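Long-range contacts in N-acetylglucosamine-6-phosphate deacetylase (Mycobacterium smegmatis, PDB 6FV4), which probably removes the acetyl group from N-acetylglucosamine-6-phosphate, a step of amino-sugar metabolism carried out by metal-dependent amidohydrolases: residues L226-R231 with V259-A264; E253-G258 with S279-A284; A283-T288 with G319-M324; Q326-A331 with L345-A350. The protein carries 1 engineered substitution. All blocks are in the same frame, centred on the assembly; numbering follows the deposited sequence. Where two conformers were deposited one is given.

Interaction 1: L226-R231 with V259-A264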
# COMPACT_ATOMS: atom_id res chain seq x y z
N LEU B 226 -1.30 8.34 -10.31
CA LEU B 226 -0.48 8.01 -9.15
C LEU B 226 0.85 7.40 -9.55
O LEU B 226 0.91 6.52 -10.41
CB LEU B 226 -1.24 7.03 -8.25
CG LEU B 226 -0.76 7.02 -6.80
CD1 LEU B 226 -1.29 8.20 -6.05
CD2 LEU B 226 -1.17 5.72 -6.10
N PHE B 227 1.92 7.91 -8.92
CA PHE B 227 3.33 7.53 -9.08
C PHE B 227 3.99 8.19 -10.29
O PHE B 227 5.21 8.39 -10.28
CB PHE B 227 3.50 6.00 -9.14
CG PHE B 227 3.37 5.32 -7.80
CD1 PHE B 227 4.45 5.29 -6.91
CD2 PHE B 227 2.17 4.75 -7.42
CE1 PHE B 227 4.33 4.66 -5.67
CE2 PHE B 227 2.04 4.13 -6.17
CZ PHE B 227 3.13 4.08 -5.29
N ASN B 228 3.22 8.51 -11.33
CA ASN B 228 3.81 9.21 -12.48
C ASN B 228 3.82 10.70 -12.23
O ASN B 228 2.85 11.27 -11.73
CB ASN B 228 3.04 8.91 -13.77
CG ASN B 228 3.06 7.45 -14.12
OD1 ASN B 228 2.01 6.81 -14.26
ND2 ASN B 228 4.26 6.90 -14.26
N ALA B 229 4.95 11.34 -12.57
CA ALA B 229 5.12 12.80 -12.42
C ALA B 229 4.88 13.23 -10.98
O ALA B 229 4.25 14.26 -10.71
CB ALA B 229 4.21 13.57 -13.38
N MET B 230 5.41 12.46 -10.04
CA MET B 230 5.07 12.64 -8.64
C MET B 230 6.28 12.22 -7.81
O MET B 230 7.01 11.31 -8.20
CB MET B 230 3.84 11.80 -8.32
CG MET B 230 3.41 11.73 -6.88
SD MET B 230 1.89 10.75 -6.82
CE MET B 230 0.75 11.86 -7.66
N ARG B 231 6.50 12.92 -6.70
CA ARG B 231 7.57 12.55 -5.79
C ARG B 231 7.37 11.11 -5.30
O ARG B 231 6.24 10.70 -5.02
CB ARG B 231 7.59 13.52 -4.61
CG ARG B 231 8.56 13.18 -3.51
CD ARG B 231 8.35 14.08 -2.31
NE ARG B 231 8.75 15.45 -2.59
CZ ARG B 231 9.62 16.13 -1.84
NH1 ARG B 231 10.17 15.57 -0.78
NH2 ARG B 231 9.93 17.38 -2.17
N VAL B 259 3.65 -0.15 -18.58
CA VAL B 259 4.84 0.66 -18.78
C VAL B 259 4.97 1.75 -17.72
O VAL B 259 6.07 2.05 -17.26
CB VAL B 259 4.84 1.28 -20.20
CG1 VAL B 259 5.96 2.30 -20.36
CG2 VAL B 259 4.96 0.19 -21.25
N HIS B 260 3.86 2.36 -17.34
CA HIS B 260 3.94 3.52 -16.46
C HIS B 260 4.16 3.13 -15.01
O HIS B 260 4.84 3.85 -14.28
CB HIS B 260 2.68 4.37 -16.62
CG HIS B 260 2.72 5.24 -17.83
ND1 HIS B 260 2.48 4.76 -19.10
CD2 HIS B 260 3.01 6.55 -17.97
CE1 HIS B 260 2.62 5.74 -19.97
NE2 HIS B 260 2.94 6.84 -19.31
N VAL B 261 3.58 2.00 -14.57
CA VAL B 261 3.81 1.48 -13.23
C VAL B 261 3.91 -0.03 -13.35
O VAL B 261 3.26 -0.65 -14.20
CB VAL B 261 2.68 1.88 -12.23
CG1 VAL B 261 2.53 3.39 -12.13
CG2 VAL B 261 1.34 1.27 -12.62
N ALA B 262 4.73 -0.64 -12.48
CA ALA B 262 4.85 -2.09 -12.50
C ALA B 262 3.50 -2.73 -12.12
O ALA B 262 2.77 -2.18 -11.29
CB ALA B 262 5.93 -2.55 -11.52
N PRO B 263 3.13 -3.85 -12.74
CA PRO B 263 1.88 -4.53 -12.34
C PRO B 263 1.74 -4.74 -10.84
O PRO B 263 0.62 -4.66 -10.31
CB PRO B 263 1.96 -5.86 -13.09
CG PRO B 263 2.75 -5.51 -14.35
CD PRO B 263 3.76 -4.48 -13.92
N ALA B 264 2.84 -5.03 -10.12
CA ALA B 264 2.74 -5.26 -8.68
C ALA B 264 2.45 -3.96 -7.92
O ALA B 264 1.87 -4.01 -6.82
CB ALA B 264 4.03 -5.91 -8.15
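The carbonyl oxygen of His260 is gripped from two sources: the side-chain amide of Asn228 and the guanidinium of Arg235 of the second subunit. Asn228 ND2 donates to His260 O over 3.1 Å, with an N-H...O angle of 160°. The acceptor lies close to the plane of the asparagine amide, whereas the donor sits above the carbonyl plane of His260, 41° out of it. The bond is therefore fairly straight at the hydrogen but does not use a lone-pair direction of the oxygen.

The same amide also packs on the histidine side chain. Its plane stands nearly perpendicular to the imidazole, meeting that ring at the edge, and Asn228 OD1 rests 3.5 Å from His260 CB. Asn228 CG lies anti to its own carbonyl carbon (chi1 -62°), a setting that carries the amide across to the 259-264 loop. The imidazole is fixed separately, since His260 ND1 is hydrogen-bonded to Asp257.

Beside this polar pair, Val261 CG1 packs on Phe227 CB at 4.1 Å and also rests on the carbonyl oxygen Leu226 O at 3.9 Å, while the phenyl ring leads off toward Ile265 and Ile269 of helix 263-273. That helix starts just after Ala262, which occupies its N-cap position.

Asn228, Ala229 and His260 are predicted substrate-binding residues, and Arg235 enters from the neighbouring subunit. The loops that follow barrel strands 222-223 and 251-255 thus meet beside the metal centre of an amidohydrolase, at the dimer interface, and probably form part of its substrate pocket.

Interaction 2: E253-G258 with S279-A284. Engineered in segment 279-284: Ala283 (natural residue Asp).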
# COMPACT_ATOMS: atom_id res chain seq x y z
N GLU B 253 -6.06 7.68 -9.75
CA GLU B 253 -5.89 7.24 -11.13
C GLU B 253 -4.64 6.40 -11.23
O GLU B 253 -3.64 6.66 -10.56
CB GLU B 253 -5.73 8.44 -12.09
CG GLU B 253 -6.92 9.37 -12.25
CD GLU B 253 -6.60 10.53 -13.19
OE1 GLU B 253 -5.43 10.64 -13.67
OE2 GLU B 253 -7.52 11.35 -13.46
N MET B 254 -4.69 5.38 -12.08
CA MET B 254 -3.46 4.67 -12.39
C MET B 254 -3.47 4.32 -13.86
O MET B 254 -4.49 3.86 -14.40
CB MET B 254 -3.31 3.40 -11.50
CG MET B 254 -2.00 2.69 -11.68
SD MET B 254 -1.59 1.55 -10.33
CE MET B 254 -1.64 2.62 -8.90
N ILE B 255 -2.34 4.54 -14.53
CA ILE B 255 -2.15 4.09 -15.91
C ILE B 255 -1.60 2.66 -15.84
O ILE B 255 -0.42 2.46 -15.55
CB ILE B 255 -1.20 5.00 -16.69
CG1 ILE B 255 -1.69 6.44 -16.68
CG2 ILE B 255 -1.09 4.49 -18.12
CD1 ILE B 255 -0.60 7.45 -17.07
N VAL B 256 -2.46 1.68 -16.13
CA VAL B 256 -2.04 0.28 -16.13
C VAL B 256 -1.90 -0.19 -17.57
O VAL B 256 -2.72 -0.98 -18.06
CB VAL B 256 -3.03 -0.57 -15.33
CG1 VAL B 256 -2.46 -1.95 -15.06
CG2 VAL B 256 -3.33 0.12 -14.01
N ASP B 257 -0.89 0.33 -18.27
CA ASP B 257 -0.53 -0.17 -19.58
C ASP B 257 0.68 -1.10 -19.54
O ASP B 257 1.13 -1.56 -20.59
CB ASP B 257 -0.26 1.00 -20.55
CG ASP B 257 0.88 1.90 -20.08
OD1 ASP B 257 1.41 1.65 -18.98
OD2 ASP B 257 1.24 2.85 -20.82
N GLY B 258 1.20 -1.40 -18.35
CA GLY B 258 2.39 -2.21 -18.21
C GLY B 258 3.69 -1.44 -18.23
O GLY B 258 4.74 -2.01 -17.91
N SER B 279 -9.21 4.34 -10.18
CA SER B 279 -9.71 4.53 -11.54
C SER B 279 -8.63 4.13 -12.53
O SER B 279 -7.49 4.60 -12.44
CB SER B 279 -10.08 6.00 -11.80
OG SER B 279 -11.14 6.41 -10.97
N LEU B 280 -9.00 3.31 -13.51
CA LEU B 280 -8.12 3.02 -14.64
C LEU B 280 -8.30 4.14 -15.66
O LEU B 280 -9.43 4.53 -15.94
CB LEU B 280 -8.45 1.67 -15.25
CG LEU B 280 -8.23 0.49 -14.29
CD1 LEU B 280 -8.90 -0.76 -14.82
CD2 LEU B 280 -6.77 0.27 -14.13
N ILE B 281 -7.18 4.68 -16.15
CA ILE B 281 -7.17 5.72 -17.18
C ILE B 281 -6.14 5.30 -18.22
O ILE B 281 -5.31 4.41 -18.00
CB ILE B 281 -6.81 7.12 -16.63
CG1 ILE B 281 -5.40 7.10 -16.04
CG2 ILE B 281 -7.84 7.61 -15.58
CD1 ILE B 281 -4.71 8.44 -15.99
N THR B 282 -6.21 5.93 -19.38
CA THR B 282 -5.22 5.68 -20.42
C THR B 282 -4.13 6.74 -20.46
O THR B 282 -2.98 6.41 -20.79
CB THR B 282 -5.88 5.61 -21.80
OG1 THR B 282 -6.49 6.88 -22.14
CG2 THR B 282 -6.92 4.49 -21.84
N ALA B 283 -4.48 8.00 -20.17
CA ALA B 283 -3.65 9.15 -20.53
C ALA B 283 -3.22 9.07 -21.99
O ALA B 283 -2.13 9.48 -22.35
CB ALA B 283 -2.44 9.26 -19.59
N ALA B 284 -4.10 8.53 -22.84
CA ALA B 284 -3.73 8.23 -24.22
C ALA B 284 -3.35 9.48 -24.99
O ALA B 284 -4.02 10.51 -24.90
CB ALA B 284 -4.89 7.54 -24.93
O HOH W 1 -5.11 2.20 -16.73
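Ile255 and Ile281 form the apolar centre, Ile255 CG1 lying 3.7 Å from Ile281 CD1. Ile281 CG1 stands between its own backbone N and carbonyl carbon (chi1 63°), which swings the branch across to the 253-258 segment. Its CD1 reaches Ile255 and Glu253; the Glu253 and Ile281 side chains cross at about a right angle. Farther along, Ile255 CD1 touches CB of Ala283, an engineered residue that replaces aspartate, at 3.6 Å. Separately, Val256 CG2 presses on Leu280 CD2 at 3.4 Å, tighter than ordinary van der Waals contact.

Beside these side chains runs the parallel strand pairing. Met254 N donates to Ser279 O at 2.9 Å, and Ile281 N gives a weak bond back to Met254 O. Beyond these bonds a water accepts from Val256 N at 2.8 Å and donates to Met254 O and to Ile281 O, linking the two backbones. At the polar edge, Glu253 OE1 accepts from His72 ND1 and from His225 N, so this second-shell carboxylate helps position a histidine of the zinc site.

Strands 251-255 and 278-281, linked through helix 263-273, make a beta-alpha-beta unit of the amidohydrolase barrel. Met254 packs against that helix and Leu280 against helix 339-357, while Ile281 lies on strand 63-76.

Interaction 3: A283-T288 with G319-M324. Engineered in segment 283-288: Ala283 (natural residue Asp).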
# COMPACT_ATOMS: atom_id res chain seq x y z
N ALA B 283 -4.48 8.00 -20.17
CA ALA B 283 -3.65 9.15 -20.53
C ALA B 283 -3.22 9.07 -21.99
O ALA B 283 -2.13 9.48 -22.35
CB ALA B 283 -2.44 9.26 -19.59
N ALA B 284 -4.10 8.53 -22.84
CA ALA B 284 -3.73 8.23 -24.22
C ALA B 284 -3.35 9.48 -24.99
O ALA B 284 -4.02 10.51 -24.90
CB ALA B 284 -4.89 7.54 -24.93
N MET B 285 -2.25 9.40 -25.75
CA MET B 285 -1.88 10.52 -26.60
C MET B 285 -2.32 10.26 -28.04
O MET B 285 -2.86 9.20 -28.37
CB MET B 285 -0.38 10.83 -26.51
CG MET B 285 0.57 9.69 -26.77
SD MET B 285 0.99 9.42 -28.49
CE MET B 285 1.53 11.06 -29.01
N ALA B 286 -2.15 11.28 -28.89
CA ALA B 286 -2.78 11.28 -30.20
C ALA B 286 -2.36 10.13 -31.09
O ALA B 286 -3.11 9.79 -32.01
CB ALA B 286 -2.51 12.62 -30.92
N ALA B 287 -1.22 9.48 -30.84
CA ALA B 287 -0.82 8.37 -31.70
C ALA B 287 -1.50 7.05 -31.33
O ALA B 287 -1.33 6.07 -32.05
CB ALA B 287 0.70 8.17 -31.66
N THR B 288 -2.26 7.02 -30.24
CA THR B 288 -2.96 5.81 -29.83
C THR B 288 -3.82 5.26 -30.96
O THR B 288 -4.60 5.99 -31.58
CB THR B 288 -3.83 6.11 -28.61
OG1 THR B 288 -3.01 6.67 -27.58
CG2 THR B 288 -4.51 4.83 -28.10
N GLY B 319 4.62 9.13 -24.60
CA GLY B 319 3.49 8.97 -23.70
C GLY B 319 2.74 7.67 -23.94
O GLY B 319 3.12 6.83 -24.75
N SER B 320 1.63 7.54 -23.22
CA SER B 320 0.80 6.35 -23.31
C SER B 320 0.15 6.21 -24.68
O SER B 320 -0.34 7.19 -25.26
CB SER B 320 -0.30 6.39 -22.25
OG SER B 320 -1.22 5.36 -22.51
N THR B 321 0.10 4.98 -25.20
CA THR B 321 -0.74 4.69 -26.35
C THR B 321 -1.77 3.63 -25.99
O THR B 321 -2.12 2.77 -26.80
CB THR B 321 0.06 4.27 -27.59
OG1 THR B 321 1.05 3.31 -27.24
CG2 THR B 321 0.74 5.47 -28.24
N ALA B 322 -2.25 3.70 -24.75
CA ALA B 322 -3.18 2.71 -24.23
C ALA B 322 -4.61 3.09 -24.58
O ALA B 322 -4.95 4.27 -24.66
CB ALA B 322 -3.05 2.59 -22.71
N THR B 323 -5.44 2.07 -24.79
CA THR B 323 -6.89 2.24 -24.84
C THR B 323 -7.50 1.60 -23.60
O THR B 323 -6.89 0.75 -22.95
CB THR B 323 -7.49 1.58 -26.09
OG1 THR B 323 -7.22 0.17 -26.06
CG2 THR B 323 -6.89 2.17 -27.35
N MET B 324 -8.72 2.02 -23.27
CA MET B 324 -9.37 1.45 -22.10
C MET B 324 -9.51 -0.06 -22.23
O MET B 324 -9.44 -0.77 -21.22
CB MET B 324 -10.73 2.08 -21.85
CG MET B 324 -10.66 3.44 -21.19
SD MET B 324 -9.82 3.63 -19.61
CE MET B 324 -11.12 3.24 -18.43
O HOH W 2 0.64 9.63 -21.78
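Thr288, Ser320 and Thr321 carry most of this contact between two loops. Thr288 stands over the backbone of the opposing loop: its OG1 comes within 3.3 Å of Thr321 CA, and its CG2 meets Thr323 CG2 at 3.6 Å. With OG1 anti to the carbonyl carbon (chi1 -56°), the hydroxyl folds back to donate to Met285 O at 2.7 Å. Thr288 N donates to the same oxygen, closing a type I beta turn from Met285 to Thr288, so two bonds from one residue grip Met285 O and fix the threonine's rotation.

Ser320 links the loops mainly through its backbone. Ser320 O accepts from Met285 N at 3.0 Å, in a bond with an N-H...O angle of 163°. Ser320 N donates at 2.7 Å to a water that in turn donates to the carbonyl oxygen of Ala283, an engineered residue in place of aspartate, and Ser320 CB packs against that same oxygen. The serine hydroxyl is used twice: it donates to Thr282 O and accepts from Ala322 N at 3.0 Å, forming an ST turn.

Thr321 contributes its methyl branch, CG2, which lies beside Ala287 and the backbone N of Thr288, while its hydroxyl is engaged with Gly307 O. Nearby, Ala322 O is buried without a polar partner in the model.

The two loops probably line the active site: position 283 is the predicted proton donor/acceptor and Gly319 a predicted substrate-binding residue. The loop after strand 278-281 is thus fastened to the loop leading into helix 324-334, whose N-cap is Thr323. Helix 86-98 packs on Ala284 and Thr288, and strand 308-311 on Ala287 and Thr321.

Interaction 4: Q326-A331 with L345-A350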
# COMPACT_ATOMS: atom_id res chain seq x y z
N GLN B 326 -7.27 -2.04 -23.49
CA GLN B 326 -6.00 -2.64 -23.08
C GLN B 326 -5.80 -2.57 -21.58
O GLN B 326 -5.35 -3.54 -20.96
CB GLN B 326 -4.83 -1.97 -23.81
CG GLN B 326 -4.71 -2.34 -25.28
CD GLN B 326 -3.80 -1.40 -26.05
OE1 GLN B 326 -4.25 -0.39 -26.58
NE2 GLN B 326 -2.51 -1.74 -26.13
N VAL B 327 -6.13 -1.43 -20.95
CA VAL B 327 -5.89 -1.34 -19.52
C VAL B 327 -6.86 -2.24 -18.75
O VAL B 327 -6.48 -2.84 -17.73
CB VAL B 327 -5.95 0.12 -19.03
CG1 VAL B 327 -4.96 0.99 -19.81
CG2 VAL B 327 -7.35 0.65 -19.13
N PHE B 328 -8.10 -2.36 -19.23
CA PHE B 328 -9.06 -3.29 -18.63
C PHE B 328 -8.50 -4.71 -18.63
O PHE B 328 -8.52 -5.40 -17.61
CB PHE B 328 -10.38 -3.23 -19.39
CG PHE B 328 -11.48 -4.11 -18.80
CD1 PHE B 328 -12.27 -3.65 -17.76
CD2 PHE B 328 -11.72 -5.38 -19.30
CE1 PHE B 328 -13.30 -4.45 -17.22
CE2 PHE B 328 -12.73 -6.18 -18.77
CZ PHE B 328 -13.52 -5.71 -17.73
N ARG B 329 -8.02 -5.16 -19.79
CA ARG B 329 -7.51 -6.52 -19.92
C ARG B 329 -6.25 -6.72 -19.08
O ARG B 329 -6.08 -7.78 -18.46
CB ARG B 329 -7.25 -6.81 -21.40
CG ARG B 329 -6.80 -8.21 -21.76
CD ARG B 329 -6.84 -8.43 -23.29
NE ARG B 329 -6.35 -7.28 -24.06
CZ ARG B 329 -7.09 -6.54 -24.89
NH1 ARG B 329 -8.37 -6.82 -25.09
NH2 ARG B 329 -6.54 -5.51 -25.53
N LEU B 330 -5.38 -5.71 -19.01
CA LEU B 330 -4.21 -5.80 -18.14
C LEU B 330 -4.60 -5.75 -16.66
O LEU B 330 -4.02 -6.45 -15.83
CB LEU B 330 -3.21 -4.69 -18.48
CG LEU B 330 -2.39 -4.93 -19.75
CD1 LEU B 330 -1.53 -3.73 -20.13
CD2 LEU B 330 -1.52 -6.21 -19.56
N ALA B 331 -5.60 -4.94 -16.32
CA ALA B 331 -6.11 -4.92 -14.95
C ALA B 331 -6.61 -6.30 -14.53
O ALA B 331 -6.32 -6.76 -13.41
CB ALA B 331 -7.23 -3.88 -14.82
N LEU B 345 -13.76 -6.54 -10.24
CA LEU B 345 -12.94 -5.41 -9.82
C LEU B 345 -12.66 -4.48 -11.00
O LEU B 345 -12.80 -3.26 -10.87
CB LEU B 345 -11.64 -5.92 -9.22
CG LEU B 345 -10.63 -4.84 -8.81
CD1 LEU B 345 -11.21 -3.97 -7.71
CD2 LEU B 345 -9.31 -5.50 -8.38
N ALA B 346 -12.28 -5.04 -12.15
CA ALA B 346 -11.93 -4.23 -13.30
C ALA B 346 -13.11 -3.38 -13.76
O ALA B 346 -12.93 -2.23 -14.17
CB ALA B 346 -11.42 -5.12 -14.43
N VAL B 347 -14.34 -3.91 -13.65
CA VAL B 347 -15.50 -3.11 -14.04
C VAL B 347 -15.68 -1.92 -13.10
O VAL B 347 -16.00 -0.81 -13.54
CB VAL B 347 -16.76 -4.00 -14.09
CG1 VAL B 347 -18.02 -3.13 -14.07
CG2 VAL B 347 -16.75 -4.83 -15.34
N ARG B 348 -15.45 -2.12 -11.80
CA ARG B 348 -15.47 -0.98 -10.88
C ARG B 348 -14.40 0.04 -11.25
O ARG B 348 -14.66 1.25 -11.28
CB ARG B 348 -15.26 -1.47 -9.46
CG ARG B 348 -16.54 -1.89 -8.74
CD ARG B 348 -16.22 -2.85 -7.60
NE ARG B 348 -17.26 -2.85 -6.57
CZ ARG B 348 -18.33 -3.65 -6.57
NH1 ARG B 348 -18.50 -4.54 -7.55
NH2 ARG B 348 -19.22 -3.57 -5.59
N GLN B 349 -13.18 -0.43 -11.54
CA GLN B 349 -12.08 0.51 -11.77
C GLN B 349 -12.18 1.21 -13.12
O GLN B 349 -11.66 2.32 -13.26
CB GLN B 349 -10.75 -0.23 -11.66
CG GLN B 349 -10.47 -0.74 -10.26
CD GLN B 349 -9.19 -1.51 -10.20
OE1 GLN B 349 -8.75 -2.05 -11.21
NE2 GLN B 349 -8.57 -1.54 -9.01
N ALA B 350 -12.77 0.56 -14.13
CA ALA B 350 -12.79 1.13 -15.47
C ALA B 350 -14.10 1.81 -15.81
O ALA B 350 -14.17 2.52 -16.83
CB ALA B 350 -12.51 0.05 -16.52
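Apolar packing dominates, and it centres on the ring of Phe328 set against the small side chains of the facing helix. Phe328 CE1 approaches Ala346 CB at 3.4 Å, an oblique approach to the ring, while Ala350 CB meets the ring edge, 3.9 Å from Phe328 CD1. With CG anti to the backbone N (chi1 -177°), the phenyl reaches across to lie alongside Val347, whose CG2 is 3.9 Å from Phe328 CE1. One turn along, Ala331 CB faces Ala346 CB at 4.4 Å. The CA atoms of Ala331 and Ala346, 6.1 Å apart, are the nearest pair between the segments.

The two segments belong to consecutive helices, 324-334 and 339-357, that form a helical hairpin packed against barrel strands 278-281 and 63-76. Their axes approach to 9.5 Å, and their N-to-C directions differ by 143°, roughly antiparallel.

Polar groups bind elsewhere around this interface. Gln349 OE1, 4.3 Å from Ala331 CB, is hydrogen-bonded to Tyr266 OH on helix 263-273. Among aromatic contacts, the Phe328 ring also meets that of Phe68 on strand 63-76, their planes inclined at about 40°.

Interaction 2 is the middle of the set. Its centre lies about 10 Å from that of interaction 1 and about 9 Å from those of interactions 3 and 4. A probable hydrogen bond from Leu226 N to Glu253 O (2.9 Å) ties it to interaction 1, and another, from Leu280 N to Gln349 O (2.8 Å), ties it to the helices of interaction 4. Interactions 2 and 3 share Ala284 and the engineered Ala283, whose side chain lies about 4 Å from the bound zinc ion. The Asn228 side chain of interaction 1 is about 6 Å from the cadmium ion, and His260 CE1 packs on Ser320 CB of interaction 3 at 3.8 Å. Three contacts thus border the metal centre; interaction 4 lies away from it.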